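Local coordinates for ferritin like protein (Caulobacter vibrioides, PDB 3HL1) that is of unknown function but, as a member of the ferritin-like family, probably binds metal ions within a bundle of helices, at residues Glu22-Leu33 with Ile47-Ala58. Numbering follows the deposited sequence. Where two conformers were deposited one is given.
Sequences ELWTIPYYLTVL and IQAAVYQEMLHA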
# COMPACT_ATOMS: atom_id res chain seq x y z
N GLU A 22 2.12 -0.86 -2.55
CA GLU A 22 1.27 -1.15 -1.36
C GLU A 22 1.89 -0.49 -0.11
O GLU A 22 1.21 0.12 0.70
CB GLU A 22 1.06 -2.68 -1.11
CG GLU A 22 0.38 -3.41 -2.27
CD GLU A 22 -1.12 -3.10 -2.47
OE1 GLU A 22 -1.76 -2.63 -1.51
OE2 GLU A 22 -1.64 -3.43 -3.58
N LEU A 23 3.19 -0.66 0.05
CA LEU A 23 3.89 -0.08 1.19
C LEU A 23 3.79 1.46 1.20
O LEU A 23 3.58 2.10 2.26
CB LEU A 23 5.38 -0.47 1.15
CG LEU A 23 6.18 0.02 2.39
CD1 LEU A 23 5.56 -0.51 3.68
CD2 LEU A 23 7.64 -0.33 2.34
N TRP A 24 3.99 2.07 0.03
CA TRP A 24 3.86 3.52 -0.10
C TRP A 24 2.54 4.05 0.48
O TRP A 24 2.54 5.08 1.12
CB TRP A 24 4.07 3.96 -1.54
CG TRP A 24 4.06 5.40 -1.76
CD1 TRP A 24 5.14 6.21 -1.90
CD2 TRP A 24 2.92 6.21 -1.99
NE1 TRP A 24 4.75 7.49 -2.09
CE2 TRP A 24 3.39 7.53 -2.18
CE3 TRP A 24 1.53 5.97 -2.01
CZ2 TRP A 24 2.54 8.60 -2.40
CZ3 TRP A 24 0.68 7.05 -2.24
CH2 TRP A 24 1.18 8.34 -2.42
N THR A 25 1.43 3.35 0.30
CA THR A 25 0.15 3.78 0.79
C THR A 25 0.05 3.73 2.31
O THR A 25 -0.74 4.44 2.87
CB THR A 25 -1.04 2.97 0.25
OG1 THR A 25 -0.99 1.67 0.82
CG2 THR A 25 -1.04 2.89 -1.30
N ILE A 26 0.83 2.87 2.98
CA ILE A 26 0.65 2.64 4.40
C ILE A 26 1.01 3.89 5.25
O ILE A 26 0.16 4.37 6.01
CB ILE A 26 1.34 1.31 4.86
CG1 ILE A 26 0.57 0.14 4.19
CG2 ILE A 26 1.37 1.20 6.39
CD1 ILE A 26 1.25 -1.18 4.20
N PRO A 27 2.28 4.40 5.14
CA PRO A 27 2.54 5.67 5.82
C PRO A 27 1.66 6.83 5.39
O PRO A 27 1.31 7.65 6.24
CB PRO A 27 4.04 5.92 5.55
CG PRO A 27 4.61 4.58 5.29
CD PRO A 27 3.51 3.88 4.51
N TYR A 28 1.25 6.88 4.10
CA TYR A 28 0.34 7.90 3.63
C TYR A 28 -0.99 7.87 4.40
O TYR A 28 -1.39 8.89 4.91
CB TYR A 28 0.09 7.79 2.10
CG TYR A 28 -0.40 9.08 1.48
CD1 TYR A 28 -1.77 9.39 1.47
CD2 TYR A 28 0.50 10.02 0.94
CE1 TYR A 28 -2.23 10.60 0.93
CE2 TYR A 28 0.05 11.24 0.39
CZ TYR A 28 -1.31 11.50 0.39
OH TYR A 28 -1.75 12.66 -0.07
N TYR A 29 -1.67 6.74 4.42
CA TYR A 29 -2.93 6.55 5.07
C TYR A 29 -2.79 6.68 6.58
O TYR A 29 -3.67 7.20 7.23
CB TYR A 29 -3.52 5.17 4.76
CG TYR A 29 -3.99 4.92 3.34
CD1 TYR A 29 -3.70 5.81 2.29
CD2 TYR A 29 -4.53 3.67 3.01
CE1 TYR A 29 -4.09 5.53 0.99
CE2 TYR A 29 -4.86 3.36 1.68
CZ TYR A 29 -4.66 4.29 0.68
OH TYR A 29 -4.98 3.95 -0.64
N LEU A 30 -1.71 6.15 7.16
CA LEU A 30 -1.50 6.22 8.60
C LEU A 30 -1.35 7.66 9.06
O LEU A 30 -1.88 8.06 10.13
CB LEU A 30 -0.26 5.43 9.03
CG LEU A 30 -0.39 3.89 9.13
CD1 LEU A 30 1.02 3.23 9.32
CD2 LEU A 30 -1.46 3.48 10.21
N THR A 31 -0.61 8.44 8.28
CA THR A 31 -0.39 9.87 8.55
C THR A 31 -1.71 10.63 8.57
O THR A 31 -1.96 11.38 9.52
CB THR A 31 0.64 10.48 7.57
OG1 THR A 31 1.85 9.74 7.73
CG2 THR A 31 0.87 11.99 7.90
N VAL A 32 -2.58 10.38 7.59
CA VAL A 32 -3.97 10.94 7.60
C VAL A 32 -4.76 10.44 8.78
O VAL A 32 -5.37 11.23 9.48
CB VAL A 32 -4.72 10.61 6.28
CG1 VAL A 32 -6.21 11.02 6.32
CG2 VAL A 32 -3.93 11.25 5.13
N LEU A 33 -4.75 9.13 9.01
CA LEU A 33 -5.50 8.54 10.12
C LEU A 33 -5.24 9.23 11.44
O LEU A 33 -6.13 9.70 12.11
CB LEU A 33 -5.15 7.05 10.28
CG LEU A 33 -5.87 6.23 11.31
CD1 LEU A 33 -7.44 6.25 11.04
CD2 LEU A 33 -5.25 4.80 11.45
N ILE A 47 -10.69 4.74 7.45
CA ILE A 47 -9.27 4.73 7.09
C ILE A 47 -8.45 3.64 7.79
O ILE A 47 -7.58 2.99 7.19
CB ILE A 47 -8.63 6.13 7.29
CG1 ILE A 47 -9.25 7.10 6.30
CG2 ILE A 47 -7.08 6.09 7.07
CD1 ILE A 47 -8.88 8.62 6.54
N GLN A 48 -8.71 3.46 9.08
CA GLN A 48 -8.08 2.43 9.85
C GLN A 48 -8.28 1.05 9.24
O GLN A 48 -7.31 0.31 9.06
CB GLN A 48 -8.63 2.48 11.27
CG GLN A 48 -7.99 1.53 12.21
CD GLN A 48 -8.63 1.63 13.57
OE1 GLN A 48 -7.96 1.89 14.54
NE2 GLN A 48 -9.94 1.50 13.62
N ALA A 49 -9.50 0.71 8.85
CA ALA A 49 -9.76 -0.59 8.27
C ALA A 49 -8.99 -0.72 6.95
O ALA A 49 -8.39 -1.76 6.67
CB ALA A 49 -11.29 -0.82 8.09
N ALA A 50 -8.95 0.37 6.17
CA ALA A 50 -8.23 0.39 4.90
C ALA A 50 -6.74 0.17 5.05
O ALA A 50 -6.12 -0.56 4.26
CB ALA A 50 -8.46 1.75 4.12
N VAL A 51 -6.15 0.78 6.05
CA VAL A 51 -4.72 0.64 6.39
C VAL A 51 -4.37 -0.82 6.67
O VAL A 51 -3.38 -1.38 6.20
CB VAL A 51 -4.33 1.41 7.67
CG1 VAL A 51 -2.96 0.90 8.22
CG2 VAL A 51 -4.28 2.89 7.41
N TYR A 52 -5.21 -1.45 7.48
CA TYR A 52 -5.05 -2.85 7.82
C TYR A 52 -5.15 -3.72 6.57
O TYR A 52 -4.40 -4.67 6.45
CB TYR A 52 -6.11 -3.30 8.85
CG TYR A 52 -5.98 -2.65 10.24
CD1 TYR A 52 -4.82 -1.95 10.63
CD2 TYR A 52 -7.01 -2.76 11.17
CE1 TYR A 52 -4.71 -1.37 11.90
CE2 TYR A 52 -6.91 -2.19 12.46
CZ TYR A 52 -5.75 -1.51 12.81
OH TYR A 52 -5.66 -0.95 14.06
N GLN A 53 -6.04 -3.38 5.65
CA GLN A 53 -6.12 -4.09 4.38
C GLN A 53 -4.88 -3.89 3.51
O GLN A 53 -4.42 -4.83 2.83
CB GLN A 53 -7.37 -3.71 3.60
CG GLN A 53 -8.60 -4.14 4.36
CD GLN A 53 -9.85 -4.10 3.51
OE1 GLN A 53 -9.98 -3.27 2.60
NE2 GLN A 53 -10.77 -5.00 3.79
N GLU A 54 -4.30 -2.70 3.54
CA GLU A 54 -3.05 -2.49 2.78
C GLU A 54 -1.94 -3.38 3.28
O GLU A 54 -1.18 -3.90 2.49
CB GLU A 54 -2.60 -1.01 2.82
CG GLU A 54 -3.51 -0.07 2.09
CD GLU A 54 -3.59 -0.40 0.58
OE1 GLU A 54 -2.61 -0.18 -0.14
OE2 GLU A 54 -4.62 -0.88 0.13
N MSE A 55 -1.83 -3.52 4.60
CA MSE A 55 -0.82 -4.38 5.23
C MSE A 55 -1.00 -5.82 4.80
O MSE A 55 -0.03 -6.49 4.43
CB MSE A 55 -0.91 -4.26 6.75
CG MSE A 55 -0.45 -2.90 7.26
SE MSE A 55 -1.00 -2.61 9.11
CE MSE A 55 -0.48 -0.85 9.28
N LEU A 56 -2.24 -6.29 4.83
CA LEU A 56 -2.59 -7.59 4.28
C LEU A 56 -2.16 -7.70 2.81
O LEU A 56 -1.59 -8.73 2.44
CB LEU A 56 -4.10 -7.88 4.44
CG LEU A 56 -4.57 -9.13 3.69
CD1 LEU A 56 -3.96 -10.34 4.40
CD2 LEU A 56 -6.09 -9.25 3.52
N HIS A 57 -2.40 -6.67 1.99
CA HIS A 57 -2.01 -6.71 0.59
C HIS A 57 -0.52 -6.94 0.47
O HIS A 57 -0.09 -7.74 -0.37
CB HIS A 57 -2.41 -5.48 -0.22
CG HIS A 57 -3.88 -5.24 -0.27
ND1 HIS A 57 -4.43 -4.08 -0.79
CD2 HIS A 57 -4.92 -5.97 0.19
CE1 HIS A 57 -5.74 -4.13 -0.65
NE2 HIS A 57 -6.06 -5.26 -0.05
N ALA A 58 0.26 -6.22 1.28
CA ALA A 58 1.72 -6.39 1.28
C ALA A 58 2.11 -7.84 1.54
O ALA A 58 2.94 -8.41 0.81
CB ALA A 58 2.41 -5.41 2.29
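A carboxylate-histidine cluster, with Glu22 on one helix and Glu54 and His57 on the other, lies between the antiparallel helices 8-35 and 42-67, whose axes here approach to 8.9 Å. His57 ND1 donates to Glu22 OE1 at 3.1 Å, a bent bond (140°) that lies in the imidazole plane but meets the oxygen from above the carboxylate plane. Glu22 reaches the ring because its chain bends at chi2 (-71°). Beyond the pair, Gln205 OE1 bonds His57 NE2 and Tyr148 OH bonds Glu22 OE2, so both groups are held from a second side. Glu54 enters as a knob among Glu22, Thr25, Ile26 and Tyr29. Its OE1 is 2.6 Å from Thr25 OG1, a hydroxyl that also lies near the backbone oxygen of Glu22, and only 2.9 Å from Glu22 OE1. These two carboxylate oxygens are both acceptors with no hydrogen bond between them, brought close as carboxylates converging on one site are. In ferritin-like bundles, a Glu followed three residues later by His, facing a Glu on the adjacent helix, is the pattern of a di-metal site; here an unidentified ligand, not a modelled metal, bonds Glu22 OE2 and Glu54 OE2. The rest of the seam is mostly apolar. Ile26 CG1 runs along Glu54 CB at 3.6 Å, flanking the buried acid with hydrocarbon. Branched Val51, in one of its two conformers, divides its methyls: CG2 meets Tyr29 CB (3.6 Å) and CG1 meets Leu30 CD2 at 3.6 Å. The Tyr29 hydroxyl bonds Glu122. Farther along, Ile47 likewise spreads two arms: CD1 crosses to Val32 CG1 and CG2 packs on CB of Leu33, and CD1 of the same leucine approaches the backbone N of Gln48.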